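Local coordinates for glycosyl hydrolase family 2, TIM barrel domain protein (Parabacteroides merdae ATCC 43184, PDB 6DXU) that probably hydrolyses beta-D-glucuronides, acting as a glycoside hydrolase family 2 beta-glucuronidase in a human gut bacterium, at residues G329-E334 and G587-P592; V360-L365 and L511-G516; G382-E387 and A421-G426. All blocks are in the same frame, centred on the assembly; numbering follows the deposited sequence.

Interaction 1: G329-E334 and G587-P592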
loop_
_atom_site.group_PDB
_atom_site.type_symbol
_atom_site.label_atom_id
_atom_site.label_comp_id
_atom_site.label_asym_id
_atom_site.label_seq_id
_atom_site.Cartn_x
_atom_site.Cartn_y
_atom_site.Cartn_z
ATOM N N GLY D 329 -19.737 40.979 21.057
ATOM C CA GLY D 329 -18.797 40.151 20.338
ATOM C C GLY D 329 -18.420 40.596 18.943
ATOM O O GLY D 329 -19.095 41.422 18.323
ATOM N N THR D 330 -17.326 40.031 18.440
ATOM C CA THR D 330 -16.945 40.191 17.050
ATOM C C THR D 330 -16.365 38.856 16.587
ATOM O O THR D 330 -16.449 37.843 17.293
ATOM C CB THR D 330 -15.987 41.382 16.885
ATOM O OG1 THR D 330 -15.768 41.640 15.491
ATOM C CG2 THR D 330 -14.656 41.120 17.575
ATOM N N HIS D 331 -15.820 38.843 15.380
ATOM C CA HIS D 331 -15.082 37.704 14.845
ATOM C C HIS D 331 -13.796 38.217 14.229
ATOM O O HIS D 331 -13.648 39.410 13.954
ATOM C CB HIS D 331 -15.818 36.944 13.738
ATOM C CG HIS D 331 -17.111 36.307 14.139
ATOM N ND1 HIS D 331 -18.265 37.026 14.364
ATOM C CD2 HIS D 331 -17.457 34.999 14.239
ATOM C CE1 HIS D 331 -19.257 36.188 14.625
ATOM N NE2 HIS D 331 -18.794 34.952 14.553
ATOM N N ARG D 332 -12.885 37.293 13.942
ATOM C CA ARG D 332 -11.739 37.670 13.136
ATOM C C ARG D 332 -11.284 36.469 12.320
ATOM O O ARG D 332 -11.458 35.316 12.727
ATOM C CB ARG D 332 -10.591 38.218 14.000
ATOM C CG ARG D 332 -9.775 37.159 14.721
ATOM C CD ARG D 332 -8.630 37.765 15.537
ATOM N NE ARG D 332 -7.615 38.449 14.718
ATOM C CZ ARG D 332 -6.552 37.858 14.165
ATOM N NH1 ARG D 332 -6.343 36.548 14.309
ATOM N NH2 ARG D 332 -5.680 38.583 13.470
ATOM N N HIS D 333 -10.755 36.760 11.139
ATOM C CA HIS D 333 -9.969 35.816 10.361
ATOM C C HIS D 333 -8.487 36.153 10.506
ATOM O O HIS D 333 -8.112 37.306 10.761
ATOM C CB HIS D 333 -10.374 35.853 8.881
ATOM C CG HIS D 333 -11.461 34.884 8.525
ATOM N ND1 HIS D 333 -11.295 33.518 8.608
ATOM C CD2 HIS D 333 -12.721 35.085 8.073
ATOM C CE1 HIS D 333 -12.408 32.919 8.222
ATOM N NE2 HIS D 333 -13.290 33.847 7.893
ATOM N N GLU D 334 -7.643 35.134 10.371
ATOM C CA GLU D 334 -6.202 35.359 10.289
ATOM C C GLU D 334 -5.906 35.755 8.856
ATOM O O GLU D 334 -5.662 34.913 7.987
ATOM C CB GLU D 334 -5.414 34.125 10.705
ATOM C CG GLU D 334 -5.569 33.774 12.159
ATOM C CD GLU D 334 -4.591 32.692 12.601
ATOM O OE1 GLU D 334 -4.433 32.509 13.817
ATOM O OE2 GLU D 334 -3.945 32.064 11.738
ATOM N N GLY D 587 -25.947 37.253 24.222
ATOM C CA GLY D 587 -25.144 38.239 23.525
ATOM C C GLY D 587 -25.103 37.920 22.042
ATOM O O GLY D 587 -25.816 37.043 21.550
ATOM N N THR D 588 -24.280 38.686 21.326
ATOM C CA THR D 588 -24.107 38.463 19.897
ATOM C C THR D 588 -22.657 38.714 19.519
ATOM O O THR D 588 -21.867 39.242 20.306
ATOM C CB THR D 588 -24.981 39.375 19.026
ATOM O OG1 THR D 588 -24.377 40.672 18.981
ATOM C CG2 THR D 588 -26.414 39.486 19.562
ATOM N N ALA D 589 -22.320 38.352 18.280
ATOM C CA ALA D 589 -21.012 38.670 17.726
ATOM C C ALA D 589 -21.184 39.176 16.300
ATOM O O ALA D 589 -21.651 38.430 15.426
ATOM C CB ALA D 589 -20.087 37.446 17.779
ATOM N N TYR D 590 -20.808 40.437 16.074
ATOM C CA TYR D 590 -20.785 41.010 14.730
ATOM C C TYR D 590 -19.790 40.249 13.848
ATOM O O TYR D 590 -18.740 39.799 14.318
ATOM C CB TYR D 590 -20.404 42.499 14.825
ATOM C CG TYR D 590 -20.460 43.205 13.487
ATOM C CD1 TYR D 590 -19.381 43.135 12.603
ATOM C CD2 TYR D 590 -21.595 43.911 13.090
ATOM C CE1 TYR D 590 -19.435 43.733 11.353
ATOM C CE2 TYR D 590 -21.651 44.534 11.836
ATOM C CZ TYR D 590 -20.565 44.434 10.973
ATOM O OH TYR D 590 -20.599 45.023 9.714
ATOM N N TRP D 591 -20.112 40.115 12.551
ATOM C CA TRP D 591 -19.238 39.434 11.589
ATOM C C TRP D 591 -18.758 40.379 10.489
ATOM O O TRP D 591 -19.579 40.833 9.676
ATOM C CB TRP D 591 -19.942 38.234 10.932
ATOM C CG TRP D 591 -19.072 37.605 9.868
ATOM C CD1 TRP D 591 -18.969 37.974 8.551
ATOM C CD2 TRP D 591 -18.134 36.531 10.054
ATOM N NE1 TRP D 591 -18.030 37.184 7.904
ATOM C CE2 TRP D 591 -17.515 36.286 8.805
ATOM C CE3 TRP D 591 -17.784 35.735 11.147
ATOM C CZ2 TRP D 591 -16.552 35.295 8.632
ATOM C CZ3 TRP D 591 -16.820 34.740 10.972
ATOM C CH2 TRP D 591 -16.222 34.530 9.720
ATOM N N PRO D 592 -17.453 40.655 10.354
ATOM C CA PRO D 592 -16.342 40.411 11.268
ATOM C C PRO D 592 -15.832 41.737 11.804
ATOM O O PRO D 592 -16.363 42.804 11.465
ATOM C CB PRO D 592 -15.288 39.801 10.361
ATOM C CG PRO D 592 -15.426 40.689 9.111
ATOM C CD PRO D 592 -16.938 41.016 9.017
#
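Gly329 and Ala589 pair in parallel register where strands 329-331 and 587-589, the first and last strands of the (beta/alpha)8 barrel, close the ring at 24° to each other. Tyr590 N donates to Gly329 O (3.0 Å), and a weak, bent bond runs from Gly329 N to Thr588 O. The strands come so close here that a CB on Gly329 would lie 2.6 Å from Thr588 O, so only glycine suits the place. Beyond the bridge, the imidazole of His331 takes over from the backbone. With CG beside its backbone N (chi1 -62°), the ring turns toward segment 587-592, and ND1 gives a nearly straight bond (172°, 2.8 Å) to Tyr590 O. That oxygen lies in the ring plane, although the donor stands well above the carbonyl plane. Small Ala589 sets its CB against CE1 of His331 at 3.5 Å. The six-membered ring of Trp591 turns an edge to the face of His331, centroids 4.6 Å apart, and its CH2 touches NE2 of His333, whose ND1 is hydrogen-bonded to Tyr368 OH. A cis peptide then leads into Pro592. Exchange of His331 for a leucine would probably leave Tyr590 O without its ND1 donor and take the flat face from beside Trp591. With ND1 spent on the carbonyl, NE2 is left to pair with Arg364 NH1, linking backbone carbonyl to arginine.

Interaction 2: V360-L365 and L511-G516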
loop_
_atom_site.group_PDB
_atom_site.type_symbol
_atom_site.label_atom_id
_atom_site.label_comp_id
_atom_site.label_asym_id
_atom_site.label_seq_id
_atom_site.Cartn_x
_atom_site.Cartn_y
_atom_site.Cartn_z
ATOM N N VAL D 360 -15.101 45.402 22.828
ATOM C CA VAL D 360 -15.370 43.977 22.655
ATOM C C VAL D 360 -15.079 43.230 23.949
ATOM O O VAL D 360 -14.043 43.447 24.593
ATOM C CB VAL D 360 -14.520 43.432 21.492
ATOM C CG1 VAL D 360 -14.574 41.889 21.421
ATOM C CG2 VAL D 360 -14.965 44.059 20.170
ATOM N N ASN D 361 -15.978 42.316 24.331
ATOM C CA ASN D 361 -15.675 41.389 25.423
ATOM C C ASN D 361 -15.834 39.925 25.016
ATOM O O ASN D 361 -15.749 39.038 25.882
ATOM C CB ASN D 361 -16.519 41.687 26.679
ATOM C CG ASN D 361 -18.020 41.431 26.481
ATOM O OD1 ASN D 361 -18.436 40.676 25.603
ATOM N ND2 ASN D 361 -18.841 42.081 27.308
ATOM N N PHE D 362 -16.065 39.646 23.735
ATOM C CA PHE D 362 -16.309 38.284 23.277
ATOM C C PHE D 362 -15.876 38.182 21.825
ATOM O O PHE D 362 -16.098 39.108 21.041
ATOM C CB PHE D 362 -17.791 37.909 23.418
ATOM C CG PHE D 362 -18.154 36.582 22.806
ATOM C CD1 PHE D 362 -17.578 35.403 23.258
ATOM C CD2 PHE D 362 -19.087 36.520 21.786
ATOM C CE1 PHE D 362 -17.925 34.178 22.674
ATOM C CE2 PHE D 362 -19.436 35.324 21.200
ATOM C CZ PHE D 362 -18.853 34.142 21.645
ATOM N N ILE D 363 -15.267 37.057 21.454
ATOM C CA ILE D 363 -14.881 36.861 20.064
ATOM C C ILE D 363 -15.074 35.397 19.698
ATOM O O ILE D 363 -14.770 34.493 20.486
ATOM C CB ILE D 363 -13.428 37.332 19.795
ATOM C CG1 ILE D 363 -13.124 37.328 18.287
ATOM C CG2 ILE D 363 -12.411 36.485 20.575
ATOM C CD1 ILE D 363 -11.798 38.002 17.917
ATOM N N ARG D 364 -15.603 35.173 18.510
ATOM C CA ARG D 364 -15.577 33.864 17.870
ATOM C C ARG D 364 -14.468 33.910 16.829
ATOM O O ARG D 364 -14.475 34.781 15.954
ATOM C CB ARG D 364 -16.937 33.547 17.252
ATOM C CG ARG D 364 -16.997 32.271 16.382
ATOM C CD ARG D 364 -18.435 31.980 15.988
ATOM N NE ARG D 364 -18.541 30.935 14.971
ATOM C CZ ARG D 364 -19.065 31.093 13.760
ATOM N NH1 ARG D 364 -19.536 32.273 13.367
ATOM N NH2 ARG D 364 -19.116 30.054 12.933
ATOM N N LEU D 365 -13.494 33.005 16.945
ATOM C CA LEU D 365 -12.232 33.137 16.209
ATOM C C LEU D 365 -12.355 32.594 14.781
ATOM O O LEU D 365 -11.600 31.731 14.337
ATOM C CB LEU D 365 -11.105 32.455 16.977
ATOM C CG LEU D 365 -10.752 33.159 18.292
ATOM C CD1 LEU D 365 -9.710 32.381 19.089
ATOM C CD2 LEU D 365 -10.230 34.566 18.001
ATOM N N LEU D 511 -27.207 31.856 21.417
ATOM C CA LEU D 511 -26.134 32.838 21.319
ATOM C C LEU D 511 -26.002 33.191 19.849
ATOM O O LEU D 511 -25.783 32.302 19.030
ATOM C CB LEU D 511 -24.815 32.279 21.868
ATOM C CG LEU D 511 -23.581 33.150 21.663
ATOM C CD1 LEU D 511 -23.845 34.538 22.190
ATOM C CD2 LEU D 511 -22.379 32.552 22.382
ATOM N N HIS D 512 -26.163 34.466 19.509
ATOM C CA HIS D 512 -26.295 34.881 18.115
ATOM C C HIS D 512 -24.916 35.256 17.569
ATOM O O HIS D 512 -24.380 36.308 17.909
ATOM C CB HIS D 512 -27.272 36.053 18.030
ATOM C CG HIS D 512 -27.371 36.684 16.675
ATOM N ND1 HIS D 512 -27.979 37.906 16.473
ATOM C CD2 HIS D 512 -26.961 36.260 15.454
ATOM C CE1 HIS D 512 -27.928 38.212 15.189
ATOM N NE2 HIS D 512 -27.324 37.224 14.545
ATOM N N VAL D 513 -24.326 34.421 16.718
ATOM C CA VAL D 513 -23.055 34.788 16.097
ATOM C C VAL D 513 -23.254 35.007 14.598
ATOM O O VAL D 513 -23.853 34.173 13.910
ATOM C CB VAL D 513 -21.934 33.772 16.377
ATOM C CG1 VAL D 513 -21.508 33.860 17.854
ATOM C CG2 VAL D 513 -22.339 32.365 15.983
ATOM N N GLU D 514 -22.730 36.142 14.115
ATOM C CA GLU D 514 -22.728 36.650 12.742
ATOM C C GLU D 514 -23.946 37.513 12.478
ATOM O O GLU D 514 -25.084 37.038 12.476
ATOM C CB GLU D 514 -22.625 35.544 11.673
ATOM C CG GLU D 514 -21.371 34.679 11.822
ATOM C CD GLU D 514 -21.096 33.811 10.605
ATOM O OE1 GLU D 514 -21.561 34.169 9.499
ATOM O OE2 GLU D 514 -20.406 32.780 10.762
ATOM N N TRP D 515 -23.686 38.796 12.258
ATOM C CA TRP D 515 -24.655 39.752 11.746
ATOM C C TRP D 515 -23.850 40.934 11.238
ATOM O O TRP D 515 -22.648 41.041 11.504
ATOM C CB TRP D 515 -25.683 40.173 12.809
ATOM C CG TRP D 515 -25.117 40.809 14.081
ATOM C CD1 TRP D 515 -24.670 40.150 15.199
ATOM C CD2 TRP D 515 -24.951 42.218 14.356
ATOM N NE1 TRP D 515 -24.243 41.060 16.149
ATOM C CE2 TRP D 515 -24.412 42.332 15.657
ATOM C CE3 TRP D 515 -25.226 43.388 13.631
ATOM C CZ2 TRP D 515 -24.116 43.572 16.244
ATOM C CZ3 TRP D 515 -24.933 44.620 14.214
ATOM C CH2 TRP D 515 -24.386 44.701 15.511
ATOM N N GLY D 516 -24.522 41.818 10.505
ATOM C CA GLY D 516 -23.868 43.016 9.997
ATOM C C GLY D 516 -24.212 43.346 8.560
ATOM O O GLY D 516 -25.303 43.005 8.086
#
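Within the core of the TIM barrel, Phe362 and Arg364 on the second strand reach across to Leu511, Val513 and Glu514 on and around the seventh. Alternation along strand 362-364 sends both side chains inward. Phe362 and Leu511 approach from opposite directions, CD2 of the leucine meeting CZ of the ring obliquely at 3.9 Å, while CG1 of Val513 comes to the ring edge, 4.2 Å from CE2. One layer on, the same valine turns its other methyl to the arginine, with CG2 lying 3.9 Å from Arg364 CD. A compact branched residue suits this place, packing between the phenylalanine ring and the arginine's CD. Arg364 is stretched from CG to NE (chi2 173°), which carries the guanidinium past Val513 to the carboxylate. There NH1 forms a salt bridge to Glu514 OE2, 2.8 Å long and almost straight (170°), using the anti lone pair of that oxygen, and the two flat groups lie nearly coplanar at 20°. NE forms a salt bridge with Glu388 and NH2 a hydrogen bond to Asn429, which should fix the rotation of the guanidinium. Strands 323-331 and 587-589 lie between the two segments in the barrel wall, Ala589 touching both Phe362 and Val513, while Trp386 of strand 384-388 packs beside Phe362 and Arg364.

Interaction 3: G382-E387 and A421-G426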
loop_
_atom_site.group_PDB
_atom_site.type_symbol
_atom_site.label_atom_id
_atom_site.label_comp_id
_atom_site.label_asym_id
_atom_site.label_seq_id
_atom_site.Cartn_x
_atom_site.Cartn_y
_atom_site.Cartn_z
ATOM N N GLY D 382 -9.014 40.493 28.345
ATOM C CA GLY D 382 -10.352 40.265 28.862
ATOM C C GLY D 382 -11.402 40.070 27.784
ATOM O O GLY D 382 -12.415 40.777 27.758
ATOM N N ILE D 383 -11.182 39.108 26.889
ATOM C CA ILE D 383 -12.097 38.826 25.787
ATOM C C ILE D 383 -12.432 37.341 25.844
ATOM O O ILE D 383 -11.543 36.503 25.662
ATOM C CB ILE D 383 -11.492 39.189 24.422
ATOM C CG1 ILE D 383 -11.120 40.674 24.384
ATOM C CG2 ILE D 383 -12.461 38.811 23.281
ATOM C CD1 ILE D 383 -10.370 41.077 23.097
ATOM N N LEU D 384 -13.697 37.014 26.119
ATOM C CA LEU D 384 -14.136 35.623 26.119
ATOM C C LEU D 384 -14.098 35.056 24.695
ATOM O O LEU D 384 -14.190 35.792 23.709
ATOM C CB LEU D 384 -15.545 35.508 26.698
ATOM C CG LEU D 384 -15.643 35.895 28.181
ATOM C CD1 LEU D 384 -17.076 36.250 28.570
ATOM C CD2 LEU D 384 -15.100 34.768 29.044
ATOM N N VAL D 385 -13.978 33.729 24.587
ATOM C CA VAL D 385 -13.646 33.096 23.313
ATOM C C VAL D 385 -14.553 31.907 23.005
ATOM O O VAL D 385 -14.757 31.023 23.849
ATOM C CB VAL D 385 -12.170 32.647 23.292
ATOM C CG1 VAL D 385 -11.888 31.687 22.130
ATOM C CG2 VAL D 385 -11.263 33.861 23.201
ATOM N N TRP D 386 -15.053 31.884 21.767
ATOM C CA TRP D 386 -15.584 30.711 21.080
ATOM C C TRP D 386 -14.577 30.346 19.994
ATOM O O TRP D 386 -14.224 31.193 19.156
ATOM C CB TRP D 386 -16.966 31.045 20.512
ATOM C CG TRP D 386 -17.639 30.164 19.458
ATOM C CD1 TRP D 386 -17.051 29.349 18.507
ATOM C CD2 TRP D 386 -19.056 30.080 19.223
ATOM N NE1 TRP D 386 -18.021 28.760 17.723
ATOM C CE2 TRP D 386 -19.254 29.192 18.136
ATOM C CE3 TRP D 386 -20.170 30.662 19.826
ATOM C CZ2 TRP D 386 -20.520 28.883 17.651
ATOM C CZ3 TRP D 386 -21.427 30.342 19.348
ATOM C CH2 TRP D 386 -21.593 29.474 18.269
ATOM N N GLU D 387 -14.061 29.117 20.052
ATOM C CA GLU D 387 -13.088 28.648 19.077
ATOM C C GLU D 387 -13.566 27.319 18.509
ATOM O O GLU D 387 -13.922 26.407 19.273
ATOM C CB GLU D 387 -11.695 28.521 19.717
ATOM C CG GLU D 387 -10.549 28.395 18.685
ATOM C CD GLU D 387 -9.180 28.355 19.340
ATOM O OE1 GLU D 387 -9.037 27.788 20.457
ATOM O OE2 GLU D 387 -8.242 28.903 18.740
ATOM N N ALA D 421 -9.967 32.606 28.935
ATOM C CA ALA D 421 -10.869 33.261 27.986
ATOM C C ALA D 421 -11.845 32.286 27.339
ATOM O O ALA D 421 -12.975 32.667 27.015
ATOM C CB ALA D 421 -10.055 33.982 26.904
ATOM N N VAL D 422 -11.436 31.035 27.109
ATOM C CA VAL D 422 -12.272 30.145 26.306
ATOM C C VAL D 422 -13.479 29.691 27.117
ATOM O O VAL D 422 -13.340 29.163 28.229
ATOM C CB VAL D 422 -11.463 28.938 25.803
ATOM C CG1 VAL D 422 -12.361 28.009 24.983
ATOM C CG2 VAL D 422 -10.249 29.398 24.986
ATOM N N ILE D 423 -14.671 29.887 26.555
ATOM C CA ILE D 423 -15.900 29.343 27.125
ATOM C C ILE D 423 -16.604 28.359 26.205
ATOM O O ILE D 423 -17.491 27.633 26.677
ATOM C CB ILE D 423 -16.886 30.465 27.507
ATOM C CG1 ILE D 423 -17.140 31.354 26.277
ATOM C CG2 ILE D 423 -16.349 31.249 28.692
ATOM C CD1 ILE D 423 -18.301 32.357 26.434
ATOM N N ILE D 424 -16.295 28.327 24.908
ATOM C CA ILE D 424 -17.035 27.507 23.955
ATOM C C ILE D 424 -16.070 26.826 22.997
ATOM O O ILE D 424 -15.208 27.485 22.402
ATOM C CB ILE D 424 -18.060 28.342 23.158
ATOM C CG1 ILE D 424 -19.269 28.688 24.033
ATOM C CG2 ILE D 424 -18.507 27.593 21.906
ATOM C CD1 ILE D 424 -20.203 29.728 23.408
ATOM N N TRP D 425 -16.231 25.517 22.827
ATOM C CA TRP D 425 -15.606 24.796 21.723
ATOM C C TRP D 425 -16.650 24.576 20.636
ATOM O O TRP D 425 -17.660 23.898 20.862
ATOM C CB TRP D 425 -15.029 23.458 22.177
ATOM C CG TRP D 425 -14.034 23.498 23.334
ATOM C CD1 TRP D 425 -14.174 22.856 24.545
ATOM C CD2 TRP D 425 -12.749 24.148 23.377
ATOM N NE1 TRP D 425 -13.066 23.077 25.330
ATOM C CE2 TRP D 425 -12.180 23.867 24.647
ATOM C CE3 TRP D 425 -12.024 24.943 22.471
ATOM C CZ2 TRP D 425 -10.916 24.337 25.029
ATOM C CZ3 TRP D 425 -10.777 25.419 22.848
ATOM C CH2 TRP D 425 -10.236 25.125 24.123
ATOM N N GLY D 426 -16.412 25.146 19.460
ATOM C CA GLY D 426 -17.346 25.027 18.359
ATOM C C GLY D 426 -17.026 23.817 17.501
ATOM O O GLY D 426 -15.861 23.477 17.284
#
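Trp386 holds CG anti to its N (chi1 165°) and Ile424 holds CG2 anti to its own, two torsions that lay the isoleucine methyl over the indole. These residues face each other in a beta-alpha-beta crossover of the TIM barrel, where parallel strands 384-387 and 422-426 are joined through helix 399-416. Ile424 CG2 stands 3.8 Å from the centroid of the five-membered ring and 20° off its normal, a CH-pi contact. The isoleucine, branched at CB, thus touches the indole at two places, CG2 over the five-membered ring and CD1 at CE3. Trp386 NE1 is hydrogen-bonded to Glu388 OE1, which should help fix the indole's rotation. The pairing is interrupted by a beta bulge: Val385 O accepts from both Ile423 N (2.9 Å) and Ile424 N (3.3 Å), so the register slips by one residue between Val385 and Trp386. After it, Glu387 N bonds to Ile424 O at 3.1 Å and the regular ladder resumes. On the face carrying Val385 and Glu387, valine CG1 meets Val422 CG2, and small Ala421 fits its CB beside valine CG2. Ala421 CB also comes close to Ile383 O, a buried carbonyl that has no polar partner. The carboxylate of Glu387, held by His416 and the amide of Gln370, brings OE1 to the edge of the Trp425 ring, the two planes 14° apart. Gly426 N closes the ladder on Glu387 O at 2.8 Å, and its bare CA passes 3.8 Å from Trp386 NE1, where a CB would clash.

In the fold
All three contacts belong to one barrel: interaction 1 closes the ring between its first and last strands, interaction 2 spans the interior, and interaction 3 pairs the third and fourth strands. Interactions 1 and 2 have centres about 4 Å apart and are joined by a probable hydrogen bond from Glu514 N to Ala589 O, 2.8 Å. Interactions 2 and 3, centres about 10 Å apart, share the sheet through a probable hydrogen bond from Ile363 N to Leu384 O, 2.8 Å, and their side chains meet where Arg364 NE lies 3.5 Å from Trp386 NE1. Interactions 1 and 3 do not touch. His333 and Glu514 lie just past the C-terminal ends of their strands, the end where TIM-barrel hydrolases hold their active site.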